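Local coordinates for nucleoplasmin-like protein (PDB 1NLQ), which binds core histones and takes part in the ATP-facilitated assembly of approximately regularly spaced nucleosomal arrays, here represented by its pentameric N-terminal core, at residues 7-12 against 16-21; 51-56 against 62-67. All coordinates share one frame; numbering follows the deposited sequence.

Interaction 1: 7-12 against 16-21. With MG (magnesium ion), chain G.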
loop_
_atom_site.group_PDB
_atom_site.type_symbol
_atom_site.label_atom_id
_atom_site.label_comp_id
_atom_site.label_asym_id
_atom_site.label_seq_id
_atom_site.Cartn_x
_atom_site.Cartn_y
_atom_site.Cartn_z
ATOM N N TYR A 7 -4.808 17.146 -3.224
ATOM C CA TYR A 7 -6.214 16.947 -3.560
ATOM C C TYR A 7 -6.860 16.273 -2.365
ATOM O O TYR A 7 -6.372 15.252 -1.884
ATOM C CB TYR A 7 -6.378 16.049 -4.800
ATOM C CG TYR A 7 -7.813 15.946 -5.305
ATOM C CD1 TYR A 7 -8.447 17.034 -5.912
ATOM C CD2 TYR A 7 -8.530 14.752 -5.193
ATOM C CE1 TYR A 7 -9.767 16.932 -6.405
ATOM C CE2 TYR A 7 -9.840 14.640 -5.681
ATOM C CZ TYR A 7 -10.450 15.731 -6.286
ATOM O OH TYR A 7 -11.727 15.609 -6.789
ATOM N N GLY A 8 -7.940 16.864 -1.876
ATOM C CA GLY A 8 -8.648 16.301 -0.747
ATOM C C GLY A 8 -10.088 16.747 -0.789
ATOM O O GLY A 8 -10.378 17.930 -0.598
ATOM N N VAL A 9 -10.989 15.807 -1.053
ATOM C CA VAL A 9 -12.417 16.106 -1.119
ATOM C C VAL A 9 -13.210 15.128 -0.252
ATOM O O VAL A 9 -12.746 14.019 0.038
ATOM C CB VAL A 9 -12.926 16.065 -2.576
ATOM C CG1 VAL A 9 -12.120 17.032 -3.417
ATOM C CG2 VAL A 9 -12.816 14.651 -3.149
ATOM N N THR A 10 -14.399 15.550 0.163
ATOM C CA THR A 10 -15.243 14.725 1.021
ATOM C C THR A 10 -16.584 14.408 0.358
ATOM O O THR A 10 -17.166 15.255 -0.327
ATOM C CB THR A 10 -15.516 15.431 2.373
ATOM O OG1 THR A 10 -14.279 15.865 2.962
ATOM C CG2 THR A 10 -16.217 14.487 3.329
ATOM N N LEU A 11 -17.050 13.175 0.546
ATOM C CA LEU A 11 -18.330 12.734 0.008
ATOM C C LEU A 11 -19.223 12.285 1.165
ATOM O O LEU A 11 -18.749 11.648 2.115
ATOM C CB LEU A 11 -18.140 11.560 -0.958
ATOM C CG LEU A 11 -17.393 11.834 -2.263
ATOM C CD1 LEU A 11 -17.254 10.552 -3.069
ATOM C CD2 LEU A 11 -18.149 12.875 -3.063
ATOM N N THR A 12 -20.505 12.632 1.081
ATOM C CA THR A 12 -21.500 12.269 2.087
ATOM C C THR A 12 -22.814 11.972 1.368
ATOM O O THR A 12 -22.938 12.197 0.161
ATOM C CB THR A 12 -21.766 13.415 3.096
ATOM O OG1 THR A 12 -22.233 14.570 2.387
ATOM C CG2 THR A 12 -20.503 13.760 3.892
ATOM N N ASP A 16 -23.052 13.773 -2.253
ATOM C CA ASP A 16 -22.487 12.531 -2.779
ATOM C C ASP A 16 -21.627 12.567 -4.028
ATOM O O ASP A 16 -21.198 11.514 -4.494
ATOM C CB ASP A 16 -23.612 11.505 -3.011
ATOM C CG ASP A 16 -24.515 11.861 -4.196
ATOM O OD1 ASP A 16 -24.023 12.467 -5.174
ATOM O OD2 ASP A 16 -25.715 11.507 -4.164
ATOM N N SER A 17 -21.360 13.748 -4.574
ATOM C CA SER A 17 -20.572 13.816 -5.797
ATOM C C SER A 17 -19.550 14.943 -5.826
ATOM O O SER A 17 -19.773 16.015 -5.263
ATOM C CB SER A 17 -21.519 13.952 -6.997
ATOM O OG SER A 17 -20.874 13.612 -8.209
ATOM N N VAL A 18 -18.420 14.678 -6.474
ATOM C CA VAL A 18 -17.346 15.651 -6.639
ATOM C C VAL A 18 -16.754 15.406 -8.020
ATOM O O VAL A 18 -16.522 14.260 -8.415
ATOM C CB VAL A 18 -16.240 15.493 -5.567
ATOM C CG1 VAL A 18 -15.146 16.519 -5.798
ATOM C CG2 VAL A 18 -16.824 15.678 -4.175
ATOM N N THR A 19 -16.547 16.482 -8.769
ATOM C CA THR A 19 -15.995 16.375 -10.104
ATOM C C THR A 19 -14.659 17.091 -10.210
ATOM O O THR A 19 -14.482 18.188 -9.678
ATOM C CB THR A 19 -16.953 16.975 -11.164
ATOM O OG1 THR A 19 -18.183 16.240 -11.180
ATOM C CG2 THR A 19 -16.317 16.918 -12.545
ATOM N N TRP A 20 -13.716 16.449 -10.885
ATOM C CA TRP A 20 -12.401 17.029 -11.111
ATOM C C TRP A 20 -12.357 17.346 -12.600
ATOM O O TRP A 20 -12.543 16.466 -13.439
ATOM C CB TRP A 20 -11.284 16.038 -10.772
ATOM C CG TRP A 20 -9.904 16.586 -11.057
ATOM C CD1 TRP A 20 -9.264 17.589 -10.381
ATOM C CD2 TRP A 20 -9.005 16.165 -12.092
ATOM N NE1 TRP A 20 -8.019 17.815 -10.929
ATOM C CE2 TRP A 20 -7.837 16.954 -11.979
ATOM C CE3 TRP A 20 -9.070 15.194 -13.100
ATOM C CZ2 TRP A 20 -6.743 16.803 -12.840
ATOM C CZ3 TRP A 20 -7.978 15.042 -13.959
ATOM C CH2 TRP A 20 -6.829 15.847 -13.819
ATOM N N ASP A 21 -12.128 18.604 -12.930
ATOM C CA ASP A 21 -12.069 18.982 -14.331
ATOM C C ASP A 21 -11.295 20.267 -14.494
ATOM O O ASP A 21 -11.783 21.227 -15.101
ATOM C CB ASP A 21 -13.471 19.155 -14.897
ATOM C CG ASP A 21 -13.467 19.308 -16.399
ATOM O OD1 ASP A 21 -14.566 19.395 -16.978
ATOM O OD2 ASP A 21 -12.367 19.340 -17.000
HETATM MG MG MG G . -27.232 10.046 -3.809
HETATM O O HOH W 1 -12.581 18.052 -7.627
HETATM O O HOH W 2 -28.588 11.705 -3.589
HETATM O O HOH W 3 -28.771 9.081 -3.475
HETATM O O HOH W 4 -26.734 10.218 -1.784
HETATM O O HOH W 5 -25.908 8.404 -4.081
HETATM O O HOH W 6 -27.728 9.900 -5.906
#

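Interaction 2: 51-56 against 62-67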
loop_
_atom_site.group_PDB
_atom_site.type_symbol
_atom_site.label_atom_id
_atom_site.label_comp_id
_atom_site.label_asym_id
_atom_site.label_seq_id
_atom_site.Cartn_x
_atom_site.Cartn_y
_atom_site.Cartn_z
ATOM N N VAL A 51 -17.566 4.090 -3.413
ATOM C CA VAL A 51 -17.276 5.258 -4.231
ATOM C C VAL A 51 -17.087 4.770 -5.657
ATOM O O VAL A 51 -16.336 3.834 -5.905
ATOM C CB VAL A 51 -15.987 5.973 -3.778
ATOM C CG1 VAL A 51 -15.682 7.146 -4.699
ATOM C CG2 VAL A 51 -16.133 6.454 -2.345
ATOM N N GLU A 52 -17.789 5.392 -6.588
ATOM C CA GLU A 52 -17.692 5.012 -7.985
ATOM C C GLU A 52 -17.021 6.136 -8.747
ATOM O O GLU A 52 -17.314 7.308 -8.513
ATOM C CB GLU A 52 -19.086 4.783 -8.553
ATOM C CG GLU A 52 -19.095 4.472 -10.033
ATOM C CD GLU A 52 -20.446 4.723 -10.650
ATOM O OE1 GLU A 52 -21.395 3.964 -10.366
ATOM O OE2 GLU A 52 -20.551 5.701 -11.416
ATOM N N VAL A 53 -16.110 5.791 -9.648
ATOM C CA VAL A 53 -15.435 6.807 -10.433
ATOM C C VAL A 53 -16.037 6.795 -11.834
ATOM O O VAL A 53 -16.382 5.741 -12.364
ATOM C CB VAL A 53 -13.893 6.564 -10.503
ATOM C CG1 VAL A 53 -13.579 5.319 -11.304
ATOM C CG2 VAL A 53 -13.209 7.766 -11.133
ATOM N N ASN A 54 -16.189 7.984 -12.412
ATOM C CA ASN A 54 -16.755 8.118 -13.746
ATOM C C ASN A 54 -15.888 8.983 -14.642
ATOM O O ASN A 54 -15.500 10.084 -14.269
ATOM C CB ASN A 54 -18.144 8.756 -13.688
ATOM C CG ASN A 54 -19.140 7.918 -12.928
ATOM O OD1 ASN A 54 -19.233 7.994 -11.696
ATOM N ND2 ASN A 54 -19.886 7.094 -13.655
ATOM N N THR A 55 -15.582 8.477 -15.825
ATOM C CA THR A 55 -14.805 9.239 -16.788
ATOM C C THR A 55 -15.384 8.938 -18.159
ATOM O O THR A 55 -15.282 7.821 -18.650
ATOM C CB THR A 55 -13.311 8.859 -16.770
ATOM O OG1 THR A 55 -12.668 9.464 -15.640
ATOM C CG2 THR A 55 -12.634 9.347 -18.033
ATOM N N PRO A 56 -16.011 9.937 -18.792
ATOM C CA PRO A 56 -16.590 9.701 -20.119
ATOM C C PRO A 56 -15.503 9.299 -21.104
ATOM O O PRO A 56 -15.664 8.356 -21.889
ATOM C CB PRO A 56 -17.213 11.054 -20.469
ATOM C CG PRO A 56 -17.522 11.656 -19.104
ATOM C CD PRO A 56 -16.253 11.324 -18.358
ATOM N N ILE A 62 -17.015 2.637 -12.653
ATOM C CA ILE A 62 -16.702 1.474 -11.841
ATOM C C ILE A 62 -16.342 1.890 -10.416
ATOM O O ILE A 62 -15.739 2.940 -10.211
ATOM C CB ILE A 62 -15.497 0.726 -12.461
ATOM C CG1 ILE A 62 -15.252 -0.602 -11.742
ATOM C CG2 ILE A 62 -14.250 1.602 -12.365
ATOM C CD1 ILE A 62 -14.170 -1.461 -12.412
ATOM N N PRO A 63 -16.734 1.083 -9.415
ATOM C CA PRO A 63 -16.413 1.416 -8.020
ATOM C C PRO A 63 -14.890 1.369 -7.833
ATOM O O PRO A 63 -14.234 0.459 -8.346
ATOM C CB PRO A 63 -17.113 0.308 -7.232
ATOM C CG PRO A 63 -18.294 -0.038 -8.102
ATOM C CD PRO A 63 -17.674 -0.051 -9.482
ATOM N N ILE A 64 -14.324 2.346 -7.122
ATOM C CA ILE A 64 -12.883 2.346 -6.888
ATOM C C ILE A 64 -12.574 2.177 -5.414
ATOM O O ILE A 64 -11.412 2.094 -5.008
ATOM C CB ILE A 64 -12.188 3.625 -7.412
ATOM C CG1 ILE A 64 -12.822 4.879 -6.807
ATOM C CG2 ILE A 64 -12.219 3.630 -8.929
ATOM C CD1 ILE A 64 -12.029 6.138 -7.151
ATOM N N ALA A 65 -13.628 2.113 -4.615
ATOM C CA ALA A 65 -13.489 1.928 -3.180
ATOM C C ALA A 65 -14.729 1.269 -2.581
ATOM O O ALA A 65 -15.854 1.647 -2.893
ATOM C CB ALA A 65 -13.241 3.285 -2.497
ATOM N N VAL A 66 -14.510 0.260 -1.750
ATOM C CA VAL A 66 -15.583 -0.419 -1.033
ATOM C C VAL A 66 -15.050 -0.414 0.392
ATOM O O VAL A 66 -14.061 -1.087 0.686
ATOM C CB VAL A 66 -15.785 -1.877 -1.499
ATOM C CG1 VAL A 66 -16.819 -2.573 -0.590
ATOM C CG2 VAL A 66 -16.274 -1.897 -2.933
ATOM N N LEU A 67 -15.685 0.367 1.260
ATOM C CA LEU A 67 -15.258 0.493 2.648
ATOM C C LEU A 67 -16.382 0.102 3.602
ATOM O O LEU A 67 -17.560 0.142 3.246
ATOM C CB LEU A 67 -14.848 1.940 2.936
ATOM C CG LEU A 67 -13.847 2.594 1.975
ATOM C CD1 LEU A 67 -13.791 4.085 2.238
ATOM C CD2 LEU A 67 -12.476 1.960 2.134
#

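Interaction 1: 7-12 against 16-21
Val18 meets Tyr7, Val9 and Leu11 through its two methyl groups, which point at strand 7-11 across the gap between two sheets. Its CB lies 4.1 Å from Leu11 CD2. From there the branches diverge: CG1, set anti to the backbone N (chi1 179°), reaches the CG1 methyl of Val9 at 3.9 Å and also lies beside the Tyr7 hydroxyl, while CG2 goes to the Leu11 side. Leu11 CD2 and Val18 CG2 are only 3.3 Å apart, tighter than ordinary van der Waals contact, so these two methyls are pressed together. Leu11 CD2 also brushes the backbone between Asp16 and Ser17.

At the other end the Tyr7 ring approaches Trp20 obliquely, with CE1 4.1 Å from Trp20 CD1 and the ring planes at 78°. The Tyr7 hydroxyl is hydrogen-bonded to a water, 2.7 Å from OH, that sits in the plane of the phenol ring and donates to Thr19 O; this water ties the two strands where no direct bond does. Trp20 NE1 is satisfied by Asn103 on strand 97-104.

Near the turn, Asp16 carries a magnesium ion on OD2 at 2.1 Å, and five waters complete its six ligands; OD2 holds the metal while CB stays against Thr12 O. Tyr7, Val9 and Leu11 bond through their backbones to strand 97-104, whereas Asp16 and Val18 bond to strand 86-92. The strands thus belong to opposing sheets and meet face to face through side chains, as expected of the eight-stranded jelly-roll beta barrel of the nucleoplasmin core.

Interaction 2: 51-56 against 62-67
Val51 O is gripped by three groups of strand 62-67. Ile64 N donates at 2.8 Å to Val51 O, nearly in line with the carbonyl bond, Ala65 N adds a weak bond at 3.5 Å to the same oxygen, and Pro63 CA makes a CA-H...O contact. Two consecutive residues facing one is a classic beta bulge; Ile64, with psi near -2°, supplies the kink. Val51 N answers with a bond of 3.0 Å to Ala65 O. Beyond the bulge, Val53 N donates to Ile62 O at 2.9 Å, from above the carbonyl plane, and Ile62 N returns a bond to Val53 O.

Val51, Val53, Ile62 and Ala65 share one face. Val53 and the bulge residue Ile64 cross at about a right angle. The first torsion of Val53 (chi1 68°) wedges CG1 between its own N and carbonyl carbon, where it meets Ile64 CG2 at 3.2 Å, a tight contact. Val53 packs on Phe81 and Ala65 on Ile37 and Val75 of the opposing sheet, while Ile62 reaches Thr10 of a neighbouring subunit.

The other face carries Glu52 and Pro63. Glu52 CG lies 3.7 Å from Ile62 O, and Glu52 OE2 accepts a bond from Asn54 ND2 at 2.7 Å. An alanine in place of Glu52 would remove this carboxylate, and the Asn54 amide, left with a weak bond to Gln61, would probably be freer to turn. Inside the hairpin the bulge puts two N-H donors, one of them weak, on Val51 O, while strand 86-92 takes the backbone of Glu52 and Asn54 and Gln36 of a neighbouring subunit takes Ile64 O.

Overall arrangement
From the N terminus, the chain runs along strand 4-11, turns and comes back as strand 17-20; interaction 1 closes that short loop by joining two sheets. After strand 31-39 the chain forms the hairpin of strands 48-55 and 60-68, which interaction 2 closes within a single sheet. The loops follow in series, neither nesting nor crossing. Strand 86-92 lies between 17-20 and 48-55, so interaction 1, through 17-20, reaches the sheet that holds all of interaction 2, and Leu11 CD1 touches Val51 CG1 to link them through the barrel interior. They also meet across the pentamer: Thr10 packs on Ile62 of one neighbouring subunit, while Ile62 receives Thr10 of another.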